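Local structure of sulfate adenylyltransferase (Allochromatium vinosum, 4DNX) at residues M71-V81 and R275-F283; V5-F14 and L47-D56. The protein catalyses the transfer of the adenylyl group of ATP to sulfate, forming adenosine 5'-phosphosulfate and diphosphate. One frame throughout, in Å; residues are numbered along the deposited sequence.

Contact 1: M71-V81 and R275-F283; sequences MTLTDGRFFPV and REAVLHAYF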
loop_
_atom_site.group_PDB
_atom_site.type_symbol
_atom_site.label_atom_id
_atom_site.label_comp_id
_atom_site.label_asym_id
_atom_site.label_seq_id
_atom_site.Cartn_x
_atom_site.Cartn_y
_atom_site.Cartn_z
ATOM N N MET A 71 16.450 4.914 -28.009
ATOM C CA MET A 71 15.375 4.427 -27.148
ATOM C C MET A 71 15.094 2.945 -27.319
ATOM O O MET A 71 13.981 2.498 -27.078
ATOM C CB MET A 71 14.092 5.271 -27.310
ATOM C CG MET A 71 14.277 6.783 -27.159
ATOM S SD MET A 71 12.596 7.528 -27.341
ATOM C CE MET A 71 12.903 9.059 -28.177
ATOM N N THR A 72 16.112 2.173 -27.688
ATOM C CA THR A 72 15.994 0.707 -27.723
ATOM C C THR A 72 17.188 0.044 -27.051
ATOM O O THR A 72 18.292 0.599 -27.022
ATOM C CB THR A 72 15.892 0.141 -29.176
ATOM O OG1 THR A 72 17.117 0.411 -29.889
ATOM C CG2 THR A 72 14.727 0.739 -29.932
ATOM N N LEU A 73 16.969 -1.161 -26.546
ATOM C CA LEU A 73 18.057 -2.052 -26.159
ATOM C C LEU A 73 18.711 -2.715 -27.391
ATOM O O LEU A 73 18.189 -2.662 -28.525
ATOM C CB LEU A 73 17.517 -3.101 -25.186
ATOM C CG LEU A 73 16.782 -2.484 -23.961
ATOM C CD1 LEU A 73 16.393 -3.579 -23.012
ATOM C CD2 LEU A 73 17.657 -1.454 -23.265
ATOM N N THR A 74 19.894 -3.314 -27.207
ATOM C CA THR A 74 20.554 -4.002 -28.353
ATOM C C THR A 74 19.709 -5.105 -29.002
ATOM O O THR A 74 19.817 -5.330 -30.204
ATOM C CB THR A 74 21.948 -4.599 -28.000
ATOM O OG1 THR A 74 21.825 -5.484 -26.876
ATOM C CG2 THR A 74 22.945 -3.476 -27.703
ATOM N N ASP A 75 18.838 -5.755 -28.209
ATOM C CA ASP A 75 17.960 -6.786 -28.763
ATOM C C ASP A 75 16.688 -6.244 -29.401
ATOM O O ASP A 75 15.867 -7.007 -29.927
ATOM C CB ASP A 75 17.670 -7.887 -27.722
ATOM C CG ASP A 75 16.674 -7.475 -26.647
ATOM O OD1 ASP A 75 16.330 -6.272 -26.449
ATOM O OD2 ASP A 75 16.232 -8.412 -25.935
ATOM N N GLY A 76 16.524 -4.927 -29.384
ATOM C CA GLY A 76 15.407 -4.312 -30.067
ATOM C C GLY A 76 14.226 -3.921 -29.207
ATOM O O GLY A 76 13.338 -3.224 -29.700
ATOM N N ARG A 77 14.198 -4.327 -27.934
ATOM C CA ARG A 77 13.111 -3.883 -27.010
ATOM C C ARG A 77 13.113 -2.350 -26.839
ATOM O O ARG A 77 14.179 -1.750 -26.712
ATOM C CB ARG A 77 13.246 -4.530 -25.608
ATOM C CG ARG A 77 12.859 -6.009 -25.528
ATOM C CD ARG A 77 13.183 -6.624 -24.145
ATOM N NE ARG A 77 14.634 -6.688 -23.955
ATOM C CZ ARG A 77 15.258 -6.858 -22.789
ATOM N NH1 ARG A 77 14.577 -6.992 -21.664
ATOM N NH2 ARG A 77 16.583 -6.894 -22.756
ATOM N N PHE A 78 11.935 -1.722 -26.836
ATOM C CA PHE A 78 11.822 -0.301 -26.552
ATOM C C PHE A 78 12.063 -0.009 -25.050
ATOM O O PHE A 78 11.421 -0.603 -24.166
ATOM C CB PHE A 78 10.432 0.186 -26.959
ATOM C CG PHE A 78 10.171 1.616 -26.624
ATOM C CD1 PHE A 78 10.894 2.648 -27.254
ATOM C CD2 PHE A 78 9.189 1.957 -25.675
ATOM C CE1 PHE A 78 10.646 4.017 -26.912
ATOM C CE2 PHE A 78 8.953 3.308 -25.358
ATOM C CZ PHE A 78 9.684 4.320 -25.970
ATOM N N PHE A 79 12.976 0.923 -24.777
ATOM C CA PHE A 79 13.136 1.510 -23.448
ATOM C C PHE A 79 13.854 2.872 -23.516
ATOM O O PHE A 79 14.949 2.974 -24.063
ATOM C CB PHE A 79 13.809 0.562 -22.461
ATOM C CG PHE A 79 13.577 0.973 -21.030
ATOM C CD1 PHE A 79 12.375 0.633 -20.366
ATOM C CD2 PHE A 79 14.493 1.820 -20.372
ATOM C CE1 PHE A 79 12.116 1.048 -19.084
ATOM C CE2 PHE A 79 14.242 2.265 -19.065
ATOM C CZ PHE A 79 13.041 1.859 -18.390
ATOM N N PRO A 80 13.230 3.928 -22.984
ATOM C CA PRO A 80 13.660 5.282 -23.331
ATOM C C PRO A 80 14.871 5.884 -22.654
ATOM O O PRO A 80 15.376 6.872 -23.173
ATOM C CB PRO A 80 12.417 6.149 -23.036
ATOM C CG PRO A 80 11.624 5.408 -22.090
ATOM C CD PRO A 80 11.955 3.925 -22.230
ATOM N N VAL A 81 15.316 5.361 -21.519
ATOM C CA VAL A 81 16.540 5.873 -20.860
ATOM C C VAL A 81 17.422 4.730 -20.357
ATOM O O VAL A 81 16.947 3.659 -20.035
ATOM C CB VAL A 81 16.223 6.836 -19.653
ATOM C CG1 VAL A 81 15.342 8.012 -20.121
ATOM C CG2 VAL A 81 15.597 6.064 -18.496
ATOM N N ARG A 275 12.784 13.819 -23.228
ATOM C CA ARG A 275 13.142 12.409 -22.978
ATOM C C ARG A 275 12.494 11.766 -21.721
ATOM O O ARG A 275 12.130 10.573 -21.736
ATOM C CB ARG A 275 14.643 12.204 -22.944
ATOM C CG ARG A 275 15.030 10.705 -22.843
ATOM C CD ARG A 275 14.674 9.887 -24.150
ATOM N NE ARG A 275 15.532 10.278 -25.243
ATOM C CZ ARG A 275 16.636 9.610 -25.607
ATOM N NH1 ARG A 275 16.958 8.464 -25.029
ATOM N NH2 ARG A 275 17.389 10.077 -26.570
ATOM N N GLU A 276 12.344 12.542 -20.648
ATOM C CA GLU A 276 11.755 12.038 -19.435
ATOM C C GLU A 276 10.246 11.849 -19.625
ATOM O O GLU A 276 9.668 10.935 -19.040
ATOM C CB GLU A 276 12.056 12.966 -18.258
ATOM C CG GLU A 276 11.619 12.410 -16.933
ATOM C CD GLU A 276 12.289 13.093 -15.762
ATOM O OE1 GLU A 276 12.740 14.237 -15.979
ATOM O OE2 GLU A 276 12.346 12.483 -14.659
ATOM N N ALA A 277 9.636 12.692 -20.482
ATOM C CA ALA A 277 8.206 12.562 -20.780
ATOM C C ALA A 277 7.924 11.194 -21.423
ATOM O O ALA A 277 6.886 10.577 -21.140
ATOM C CB ALA A 277 7.711 13.726 -21.686
ATOM N N VAL A 278 8.837 10.705 -22.273
ATOM C CA VAL A 278 8.656 9.375 -22.854
ATOM C C VAL A 278 8.737 8.278 -21.770
ATOM O O VAL A 278 7.950 7.289 -21.794
ATOM C CB VAL A 278 9.678 9.106 -23.992
ATOM C CG1 VAL A 278 9.448 7.720 -24.581
ATOM C CG2 VAL A 278 9.508 10.215 -25.074
ATOM N N LEU A 279 9.699 8.420 -20.865
ATOM C CA LEU A 279 9.789 7.488 -19.734
ATOM C C LEU A 279 8.494 7.485 -18.902
ATOM O O LEU A 279 7.970 6.407 -18.541
ATOM C CB LEU A 279 10.984 7.859 -18.854
ATOM C CG LEU A 279 11.202 6.884 -17.705
ATOM C CD1 LEU A 279 11.541 5.469 -18.256
ATOM C CD2 LEU A 279 12.342 7.424 -16.791
ATOM N N HIS A 280 7.978 8.694 -18.605
ATOM C CA HIS A 280 6.681 8.863 -17.905
ATOM C C HIS A 280 5.545 8.143 -18.600
ATOM O O HIS A 280 4.795 7.446 -17.931
ATOM C CB HIS A 280 6.327 10.334 -17.796
ATOM C CG HIS A 280 7.149 11.093 -16.807
ATOM N ND1 HIS A 280 7.080 12.475 -16.712
ATOM C CD2 HIS A 280 8.052 10.688 -15.883
ATOM C CE1 HIS A 280 7.903 12.880 -15.753
ATOM N NE2 HIS A 280 8.501 11.816 -15.230
ATOM N N ALA A 281 5.437 8.290 -19.924
ATOM C CA ALA A 281 4.398 7.590 -20.694
ATOM C C ALA A 281 4.572 6.072 -20.592
ATOM O O ALA A 281 3.599 5.310 -20.388
ATOM C CB ALA A 281 4.367 8.079 -22.158
ATOM N N TYR A 282 5.824 5.634 -20.660
ATOM C CA TYR A 282 6.122 4.206 -20.590
ATOM C C TYR A 282 5.605 3.587 -19.283
ATOM O O TYR A 282 4.839 2.587 -19.320
ATOM C CB TYR A 282 7.626 4.052 -20.686
ATOM C CG TYR A 282 8.104 2.603 -20.751
ATOM C CD1 TYR A 282 8.128 1.808 -19.600
ATOM C CD2 TYR A 282 8.545 2.079 -21.947
ATOM C CE1 TYR A 282 8.553 0.449 -19.683
ATOM C CE2 TYR A 282 8.988 0.757 -22.062
ATOM C CZ TYR A 282 8.981 -0.050 -20.914
ATOM O OH TYR A 282 9.397 -1.359 -21.039
ATOM N N PHE A 283 5.978 4.162 -18.138
ATOM C CA PHE A 283 5.556 3.542 -16.881
ATOM C C PHE A 283 4.078 3.737 -16.532
ATOM O O PHE A 283 3.484 2.901 -15.830
ATOM C CB PHE A 283 6.528 3.758 -15.701
ATOM C CG PHE A 283 6.648 5.163 -15.165
ATOM C CD1 PHE A 283 5.716 5.670 -14.257
ATOM C CD2 PHE A 283 7.829 5.880 -15.412
ATOM C CE1 PHE A 283 5.914 6.980 -13.676
ATOM C CE2 PHE A 283 8.051 7.167 -14.865
ATOM C CZ PHE A 283 7.100 7.715 -13.977
HETATM O O HOH W 1 9.871 -2.722 -23.596
#
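Pro80 forms the apolar centre where 71-81 meets the helical residues 275-283: its ring atom CG rests 3.6 Å from Leu279 CA, while its CB touches Val278 CG1 and its CD approaches the ring of Tyr282. The three helix residues that receive it stand one, three and four positions apart, so the proline lies against a single face of the helix. Two aromatic rings flank this centre, and with Tyr282 they make an aromatic cluster. Phe79 turns its edge to the face of Tyr282 in a T-shaped pair, planes at 75°, with Phe79 CD1 3.5 Å from Tyr282 CZ. Tyr282 can lean out from the helix toward both phenylalanines because its CG is anti to the backbone N (chi1 -175°). Phe78 CE2 lies 3.6 Å from Tyr282 CD2, the two rings meeting obliquely, and Phe78 takes Val278 CG1 at its own edge. Farther out, Val81 CG2 packs on Leu279 CD2. The polar edge has two parts. On one side a water donates to both Phe78 O and Tyr282 OH, and that hydroxyl is also hydrogen-bonded to Ser53 O. On the other, the Arg275 chain bends at chi2 and chi3 to bring NH1 within 2.9 Å of Pro80 O, a nearly straight bond (163°) close to the guanidinium plane; Met71 CG lies over one face of that group. Arg275 NH2 reaches Ala68 O in helix 61-70. The contact thus joins the PUA-like part, through the loop between helix 61-70 and strand 86-87, to helix 274-287 of the ATP-sulfurylase part, whose Val278 also packs on helix 309-316.

Contact 2: V5-F14 and L47-D56; sequences VGSDELRPRF and LGAGYFSPLD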
loop_
_atom_site.group_PDB
_atom_site.type_symbol
_atom_site.label_atom_id
_atom_site.label_comp_id
_atom_site.label_asym_id
_atom_site.label_seq_id
_atom_site.Cartn_x
_atom_site.Cartn_y
_atom_site.Cartn_z
ATOM N N VAL A 5 3.871 -2.616 -21.519
ATOM C CA VAL A 5 4.759 -2.351 -22.631
ATOM C C VAL A 5 5.667 -3.554 -22.870
ATOM O O VAL A 5 6.343 -3.961 -21.965
ATOM C CB VAL A 5 5.630 -1.075 -22.398
ATOM C CG1 VAL A 5 6.403 -0.754 -23.688
ATOM C CG2 VAL A 5 4.724 0.125 -22.027
ATOM N N GLY A 6 5.635 -4.122 -24.066
ATOM C CA GLY A 6 6.598 -5.216 -24.419
ATOM C C GLY A 6 6.323 -6.617 -23.901
ATOM O O GLY A 6 7.160 -7.506 -24.091
ATOM N N SER A 7 5.178 -6.827 -23.242
ATOM C CA SER A 7 4.742 -8.171 -22.802
ATOM C C SER A 7 3.250 -8.200 -22.517
ATOM O O SER A 7 2.608 -7.164 -22.402
ATOM C CB SER A 7 5.479 -8.594 -21.524
ATOM O OG SER A 7 5.162 -7.687 -20.478
ATOM N N ASP A 8 2.685 -9.393 -22.363
ATOM C CA ASP A 8 1.250 -9.466 -22.100
ATOM C C ASP A 8 0.881 -9.255 -20.628
ATOM O O ASP A 8 -0.255 -8.880 -20.304
ATOM C CB ASP A 8 0.694 -10.806 -22.586
ATOM C CG ASP A 8 0.774 -10.974 -24.112
ATOM O OD1 ASP A 8 0.762 -9.971 -24.863
ATOM O OD2 ASP A 8 0.796 -12.140 -24.564
ATOM N N GLU A 9 1.841 -9.504 -19.743
ATOM C CA GLU A 9 1.665 -9.299 -18.301
ATOM C C GLU A 9 2.862 -8.578 -17.737
ATOM O O GLU A 9 3.975 -8.741 -18.249
ATOM C CB GLU A 9 1.547 -10.652 -17.600
ATOM C CG GLU A 9 0.316 -11.414 -18.088
ATOM C CD GLU A 9 -0.352 -12.201 -16.992
ATOM O OE1 GLU A 9 0.371 -12.881 -16.225
ATOM O OE2 GLU A 9 -1.603 -12.137 -16.910
ATOM N N LEU A 10 2.641 -7.790 -16.683
ATOM C CA LEU A 10 3.776 -7.161 -15.970
ATOM C C LEU A 10 4.729 -8.217 -15.422
ATOM O O LEU A 10 4.307 -9.319 -14.998
ATOM C CB LEU A 10 3.308 -6.289 -14.811
ATOM C CG LEU A 10 2.551 -5.019 -15.217
ATOM C CD1 LEU A 10 2.045 -4.358 -13.907
ATOM C CD2 LEU A 10 3.409 -3.993 -16.015
ATOM N N ARG A 11 6.007 -7.872 -15.435
ATOM C CA ARG A 11 7.086 -8.762 -14.955
ATOM C C ARG A 11 7.936 -8.046 -13.883
ATOM O O ARG A 11 9.150 -7.792 -14.098
ATOM C CB ARG A 11 7.951 -9.258 -16.146
ATOM C CG ARG A 11 7.151 -9.981 -17.214
ATOM C CD ARG A 11 8.016 -10.883 -18.097
ATOM N NE ARG A 11 7.199 -11.459 -19.170
ATOM C CZ ARG A 11 7.557 -11.516 -20.456
ATOM N NH1 ARG A 11 8.723 -11.017 -20.859
ATOM N NH2 ARG A 11 6.733 -12.068 -21.347
ATOM N N PRO A 12 7.332 -7.744 -12.720
ATOM C CA PRO A 12 8.024 -6.991 -11.671
ATOM C C PRO A 12 9.187 -7.813 -11.080
ATOM O O PRO A 12 9.196 -9.057 -11.167
ATOM C CB PRO A 12 6.940 -6.801 -10.590
ATOM C CG PRO A 12 5.989 -8.044 -10.769
ATOM C CD PRO A 12 5.962 -8.148 -12.307
ATOM N N ARG A 13 10.148 -7.107 -10.481
ATOM C CA ARG A 13 11.346 -7.760 -9.949
ATOM C C ARG A 13 11.293 -7.936 -8.420
ATOM O O ARG A 13 12.189 -8.535 -7.813
ATOM C CB ARG A 13 12.621 -6.985 -10.376
ATOM C CG ARG A 13 12.756 -6.832 -11.924
ATOM C CD ARG A 13 12.752 -8.190 -12.638
ATOM N NE ARG A 13 13.908 -8.991 -12.298
ATOM C CZ ARG A 13 14.162 -10.200 -12.795
ATOM N NH1 ARG A 13 13.321 -10.750 -13.692
ATOM N NH2 ARG A 13 15.253 -10.870 -12.401
ATOM N N PHE A 14 10.215 -7.471 -7.804
ATOM C CA PHE A 14 10.017 -7.711 -6.350
ATOM C C PHE A 14 9.784 -9.182 -6.058
ATOM O O PHE A 14 9.103 -9.889 -6.825
ATOM C CB PHE A 14 8.835 -6.877 -5.789
ATOM C CG PHE A 14 8.556 -7.138 -4.345
ATOM C CD1 PHE A 14 9.409 -6.640 -3.335
ATOM C CD2 PHE A 14 7.419 -7.853 -3.980
ATOM C CE1 PHE A 14 9.126 -6.916 -1.987
ATOM C CE2 PHE A 14 7.117 -8.148 -2.653
ATOM C CZ PHE A 14 7.961 -7.677 -1.636
ATOM N N LEU A 47 11.966 -0.952 -11.010
ATOM C CA LEU A 47 11.986 -2.335 -11.527
ATOM C C LEU A 47 11.216 -3.307 -10.606
ATOM O O LEU A 47 10.458 -4.196 -11.084
ATOM C CB LEU A 47 13.465 -2.799 -11.629
ATOM C CG LEU A 47 14.182 -2.249 -12.892
ATOM C CD1 LEU A 47 15.698 -2.409 -12.656
ATOM C CD2 LEU A 47 13.707 -2.999 -14.130
ATOM N N GLY A 48 11.445 -3.207 -9.300
ATOM C CA GLY A 48 10.751 -4.045 -8.297
ATOM C C GLY A 48 9.238 -3.901 -8.377
ATOM O O GLY A 48 8.525 -4.876 -8.228
ATOM N N ALA A 49 8.790 -2.674 -8.654
ATOM C CA ALA A 49 7.346 -2.313 -8.553
ATOM C C ALA A 49 6.633 -2.501 -9.888
ATOM O O ALA A 49 5.418 -2.252 -9.980
ATOM C CB ALA A 49 7.235 -0.857 -8.096
ATOM N N GLY A 50 7.349 -2.969 -10.916
ATOM C CA GLY A 50 6.727 -3.271 -12.227
ATOM C C GLY A 50 6.606 -2.071 -13.177
ATOM O O GLY A 50 6.148 -2.210 -14.327
ATOM N N TYR A 51 7.010 -0.887 -12.729
ATOM C CA TYR A 51 6.937 0.286 -13.590
ATOM C C TYR A 51 7.854 0.173 -14.831
ATOM O O TYR A 51 7.539 0.721 -15.900
ATOM C CB TYR A 51 7.300 1.529 -12.798
ATOM C CG TYR A 51 6.204 1.969 -11.832
ATOM C CD1 TYR A 51 4.997 2.501 -12.321
ATOM C CD2 TYR A 51 6.385 1.872 -10.439
ATOM C CE1 TYR A 51 3.982 2.911 -11.440
ATOM C CE2 TYR A 51 5.419 2.272 -9.530
ATOM C CZ TYR A 51 4.198 2.809 -10.048
ATOM O OH TYR A 51 3.243 3.232 -9.165
ATOM N N PHE A 52 9.007 -0.506 -14.691
ATOM C CA PHE A 52 9.945 -0.639 -15.811
ATOM C C PHE A 52 9.889 -2.037 -16.428
ATOM O O PHE A 52 10.825 -2.513 -17.085
ATOM C CB PHE A 52 11.376 -0.280 -15.365
ATOM C CG PHE A 52 11.593 1.186 -15.044
ATOM C CD1 PHE A 52 10.636 2.191 -15.315
ATOM C CD2 PHE A 52 12.767 1.549 -14.423
ATOM C CE1 PHE A 52 10.899 3.532 -15.013
ATOM C CE2 PHE A 52 13.047 2.915 -14.093
ATOM C CZ PHE A 52 12.130 3.881 -14.367
ATOM N N SER A 53 8.730 -2.681 -16.285
ATOM C CA SER A 53 8.547 -3.968 -16.938
ATOM C C SER A 53 8.616 -3.916 -18.476
ATOM O O SER A 53 8.235 -2.872 -19.051
ATOM C CB SER A 53 7.128 -4.506 -16.588
ATOM O OG SER A 53 6.850 -5.751 -17.255
ATOM N N PRO A 54 9.493 -4.747 -19.025
ATOM C CA PRO A 54 9.646 -6.146 -18.634
ATOM C C PRO A 54 11.153 -6.296 -18.360
ATOM O O PRO A 54 11.687 -7.426 -18.400
ATOM C CB PRO A 54 9.247 -6.939 -19.888
ATOM C CG PRO A 54 9.690 -6.075 -20.999
ATOM C CD PRO A 54 9.393 -4.655 -20.513
ATOM N N LEU A 55 11.858 -5.190 -18.103
ATOM C CA LEU A 55 13.318 -5.290 -17.939
ATOM C C LEU A 55 13.707 -6.035 -16.661
ATOM O O LEU A 55 13.013 -5.978 -15.637
ATOM C CB LEU A 55 13.962 -3.890 -17.946
ATOM C CG LEU A 55 14.240 -3.286 -19.337
ATOM C CD1 LEU A 55 13.009 -3.176 -20.176
ATOM C CD2 LEU A 55 14.831 -1.892 -19.160
ATOM N N ASP A 56 14.849 -6.735 -16.719
ATOM C CA ASP A 56 15.233 -7.596 -15.568
ATOM C C ASP A 56 16.222 -7.029 -14.578
ATOM O O ASP A 56 16.392 -7.592 -13.497
ATOM C CB ASP A 56 15.695 -9.001 -16.022
ATOM C CG ASP A 56 16.994 -8.992 -16.760
ATOM O OD1 ASP A 56 17.765 -7.991 -16.689
ATOM O OD2 ASP A 56 17.277 -10.032 -17.409
HETATM O O HOH W 2 5.793 -5.151 -19.474
HETATM O O HOH W 3 10.427 -5.524 -14.870
HETATM O O HOH W 4 11.370 -9.217 -15.445
#
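Val5 begins the contact through its backbone, its O lying 3.4 Å from Pro54 CD. The same carbonyl accepts a hydrogen bond from a water that also donates to Ser7 OG and is bonded to Ser53 OG, bridging the two loops. Ser7 OG in turn donates to Glu9 O within its own loop. Leu10 lays CD2 against Ser53 CB and Gly50 O, and next to it Arg11 N donates to Ser53 OG at 2.9 Å; with OG anti to its own backbone N (chi1 177°), the serine presents its hydroxyl to this amide. Two further waters lie within hydrogen-bonding distance of Arg11 O, one also near Leu55 O, the other donating to Arg11 O and accepting from Arg13 NH1. Pro12 CB then closes to 3.4 Å from Gly48 O. Arg13 N donates to Leu47 O at 3.0 Å and Phe14 N to Gly48 O at 3.1 Å. These successive bonds secure the loop to the end of helix 38-48, where Gly50 forms a Schellman motif. The Arg13 side chain curls at chi2 and chi3, placing its guanidinium face over Asp56 CB, 3.7 Å from the plane, while NE bonds to Ile161 O; a bound MES molecule lies beside this side chain. Strand 155-163 borders the contact at Arg13 and Asp56, helix 180-190 meets Leu10 and Pro12, and helix 274-287 abuts Val5 and Pro54.

Overall arrangement
Both contacts meet at helix 274-287, yet they illustrate different ways of fixing a loop. Contact 1 is wholly buried and joins a loop of the PUA-like part to a helix of the ATP-sulfurylase part, chiefly through aromatic and aliphatic packing. Contact 2 is partly exposed, pairs two segments of the PUA-like part, and relies more on backbone amides, carbonyls and bridging waters. Their centres are about 13 Å apart, and Tyr282 serves both: beyond its place in contact 1, its CE2 packs on Val5 CG1 at 3.4 Å. Beside it, Phe283 CB lies 3.2 Å from Tyr51 O. Along the chain contact 2 closes before contact 1 opens.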